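PDB 2VP8: dihydropteroate synthase 2 from Mycobacterium tuberculosis, which seems to lack dihydropteroate synthase activity, probably binding the pterin pyrophosphate substrate only very weakly while apparently still able to bind the inhibitor dapsone. Local coordinates for residues B[103-106]-B[107-111]. Sequence-based numbering, arbitrary orientation.
Sequences RLVP and FIEWL
Leu104 and Ile108 stand one turn apart on helix 98-114, an outer helix of the TIM-barrel fold of the DHPS family, and their side chains meet on its buried side. Ile108 has CG1 anti to its own carbonyl carbon (chi1 -71°), which sends CD1 back along the helix until it lies 4.1 Å from CB of Leu104. Branched and wholly apolar, the two suit a face pressed between strand 81-85, where Leu104 touches Val84, and helix 127-136, whose Ala133 and Ala136 receive Ile108. In Phe107 CG is anti to the backbone N (chi1 -171°), which turns the ring away from residues 103-106 and toward Val84 of the strand and Ala67 and Val71 of helix 65-76, a buried place suited to a large apolar ring. Trp110 swings out in the same sense, and its broad indole, only partly exposed, meets the ring of His72.

Pro106 breaks the backbone ladder, since its nitrogen carries no hydrogen to give to the preceding turn, and the helix kinks there. Pro106 is exposed, and its carbonyl still serves: Trp110 N donates to Pro106 O at 2.8 Å, the donor lying 30° off the carbonyl plane. The neighbouring bonds, from Ile108 N to Leu104 O and from Glu109 N to Val105 O, are straighter.

Glu109 suits the solvent side, where its charged end can remain hydrated while its methylenes pass over the preceding turn. The extended chain crosses Val105 at a slant, bringing carboxylate OE2 to 3.9 Å from methyl CG1 of Val105.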
ATOM      1  N   ARG B 103      23.171  23.025 -19.491  1.00 42.73           N
ATOM      2  CA  ARG B 103      21.962  23.090 -18.674  1.00 42.42           C
ATOM      3  C   ARG B 103      22.092  22.283 -17.384  1.00 41.87           C
ATOM      4  O   ARG B 103      21.655  22.735 -16.331  1.00 41.87           O
ATOM      5  CB  ARG B 103      20.715  22.662 -19.467  1.00 42.62           C
ATOM      6  CG  ARG B 103      20.137  23.779 -20.345  1.00 43.42           C
ATOM      7  CD  ARG B 103      18.607  23.718 -20.441  1.00 44.39           C
ATOM      8  NE  ARG B 103      18.132  23.005 -21.631  1.00 44.74           N
ATOM      9  CZ  ARG B 103      17.910  23.573 -22.817  1.00 44.99           C
ATOM     10  NH1 ARG B 103      18.123  24.873 -22.999  1.00 44.88           N
ATOM     11  NH2 ARG B 103      17.479  22.835 -23.833  1.00 44.94           N
ATOM     12  N   LEU B 104      22.703  21.102 -17.463  1.00 41.25           N
ATOM     13  CA  LEU B 104      22.825  20.221 -16.293  1.00 40.81           C
ATOM     14  C   LEU B 104      23.993  20.568 -15.382  1.00 40.21           C
ATOM     15  O   LEU B 104      23.870  20.490 -14.157  1.00 40.23           O
ATOM     16  CB  LEU B 104      22.939  18.747 -16.709  1.00 40.90           C
ATOM     17  CG  LEU B 104      21.734  18.020 -17.305  1.00 41.02           C
ATOM     18  CD1 LEU B 104      22.139  16.621 -17.708  1.00 41.51           C
ATOM     19  CD2 LEU B 104      20.558  17.969 -16.341  1.00 40.80           C
ATOM     20  N   VAL B 105      25.123  20.933 -15.985  1.00 39.49           N
ATOM     21  CA  VAL B 105      26.375  21.134 -15.245  1.00 38.93           C
ATOM     22  C   VAL B 105      26.283  22.225 -14.164  1.00 38.48           C
ATOM     23  O   VAL B 105      26.570  21.947 -13.002  1.00 38.02           O
ATOM     24  CB  VAL B 105      27.607  21.310 -16.201  1.00 38.88           C
ATOM     25  CG1 VAL B 105      28.823  21.875 -15.465  1.00 38.85           C
ATOM     26  CG2 VAL B 105      27.965  19.976 -16.829  1.00 38.67           C
ATOM     27  N   PRO B 106      25.860  23.454 -14.531  1.00 38.34           N
ATOM     28  CA  PRO B 106      25.777  24.480 -13.491  1.00 38.22           C
ATOM     29  C   PRO B 106      24.805  24.079 -12.380  1.00 38.19           C
ATOM     30  O   PRO B 106      25.030  24.402 -11.215  1.00 38.31           O
ATOM     31  CB  PRO B 106      25.250  25.703 -14.247  1.00 38.15           C
ATOM     32  CG  PRO B 106      25.590  25.455 -15.665  1.00 38.23           C
ATOM     33  CD  PRO B 106      25.445  23.983 -15.844  1.00 38.36           C
ATOM     34  N   PHE B 107      23.747  23.361 -12.745  1.00 37.95           N
ATOM     35  CA  PHE B 107      22.741  22.946 -11.788  1.00 37.47           C
ATOM     36  C   PHE B 107      23.269  21.883 -10.825  1.00 37.42           C
ATOM     37  O   PHE B 107      23.042  21.974  -9.614  1.00 37.23           O
ATOM     38  CB  PHE B 107      21.485  22.459 -12.507  1.00 37.30           C
ATOM     39  CG  PHE B 107      20.332  22.208 -11.587  1.00 37.32           C
ATOM     40  CD1 PHE B 107      19.802  23.240 -10.821  1.00 37.58           C
ATOM     41  CD2 PHE B 107      19.782  20.946 -11.476  1.00 36.53           C
ATOM     42  CE1 PHE B 107      18.742  23.008  -9.961  1.00 37.80           C
ATOM     43  CE2 PHE B 107      18.717  20.711 -10.620  1.00 36.89           C
ATOM     44  CZ  PHE B 107      18.199  21.740  -9.864  1.00 36.76           C
ATOM     45  N   ILE B 108      23.965  20.880 -11.365  1.00 37.26           N
ATOM     46  CA  ILE B 108      24.645  19.883 -10.531  1.00 37.25           C
ATOM     47  C   ILE B 108      25.718  20.566  -9.686  1.00 37.25           C
ATOM     48  O   ILE B 108      25.814  20.317  -8.484  1.00 37.22           O
ATOM     49  CB  ILE B 108      25.259  18.743 -11.366  1.00 37.25           C
ATOM     50  CG1 ILE B 108      24.155  17.849 -11.942  1.00 37.92           C
ATOM     51  CG2 ILE B 108      26.206  17.901 -10.515  1.00 37.25           C
ATOM     52  CD1 ILE B 108      24.505  17.216 -13.280  1.00 38.40           C
ATOM     53  N   GLU B 109      26.500  21.445 -10.317  1.00 37.32           N
ATOM     54  CA  GLU B 109      27.505  22.240  -9.611  1.00 37.43           C
ATOM     55  C   GLU B 109      26.900  22.975  -8.429  1.00 37.24           C
ATOM     56  O   GLU B 109      27.448  22.922  -7.330  1.00 37.28           O
ATOM     57  CB  GLU B 109      28.193  23.232 -10.547  1.00 37.25           C
ATOM     58  CG  GLU B 109      29.350  22.635 -11.335  1.00 37.94           C
ATOM     59  CD  GLU B 109      30.113  23.667 -12.146  1.00 38.21           C
ATOM     60  OE1 GLU B 109      29.692  24.847 -12.210  1.00 39.70           O
ATOM     61  OE2 GLU B 109      31.147  23.293 -12.728  1.00 39.83           O
ATOM     62  N   TRP B 110      25.770  23.648  -8.661  1.00 37.12           N
ATOM     63  CA  TRP B 110      25.067  24.366  -7.605  1.00 37.01           C
ATOM     64  C   TRP B 110      24.566  23.407  -6.532  1.00 37.42           C
ATOM     65  O   TRP B 110      24.696  23.689  -5.335  1.00 37.76           O
ATOM     66  CB  TRP B 110      23.886  25.187  -8.142  1.00 36.43           C
ATOM     67  CG  TRP B 110      23.060  25.732  -7.009  1.00 36.13           C
ATOM     68  CD1 TRP B 110      23.307  26.869  -6.288  1.00 35.12           C
ATOM     69  CD2 TRP B 110      21.891  25.134  -6.426  1.00 35.67           C
ATOM     70  NE1 TRP B 110      22.355  27.026  -5.314  1.00 34.86           N
ATOM     71  CE2 TRP B 110      21.474  25.977  -5.372  1.00 35.16           C
ATOM     72  CE3 TRP B 110      21.150  23.975  -6.700  1.00 35.54           C
ATOM     73  CZ2 TRP B 110      20.351  25.694  -4.581  1.00 35.21           C
ATOM     74  CZ3 TRP B 110      20.026  23.697  -5.919  1.00 35.27           C
ATOM     75  CH2 TRP B 110      19.640  24.555  -4.871  1.00 35.72           C
ATOM     76  N   LEU B 111      23.993  22.287  -6.968  1.00 37.54           N
ATOM     77  CA  LEU B 111      23.377  21.327  -6.064  1.00 37.65           C
ATOM     78  C   LEU B 111      24.424  20.770  -5.115  1.00 37.66           C
ATOM     79  O   LEU B 111      24.206  20.726  -3.904  1.00 37.76           O
ATOM     80  CB  LEU B 111      22.670  20.225  -6.875  1.00 37.83           C
ATOM     81  CG  LEU B 111      21.953  18.966  -6.343  1.00 37.81           C
ATOM     82  CD1 LEU B 111      21.548  19.002  -4.878  1.00 39.47           C
ATOM     83  CD2 LEU B 111      20.748  18.682  -7.207  1.00 37.52           C
TER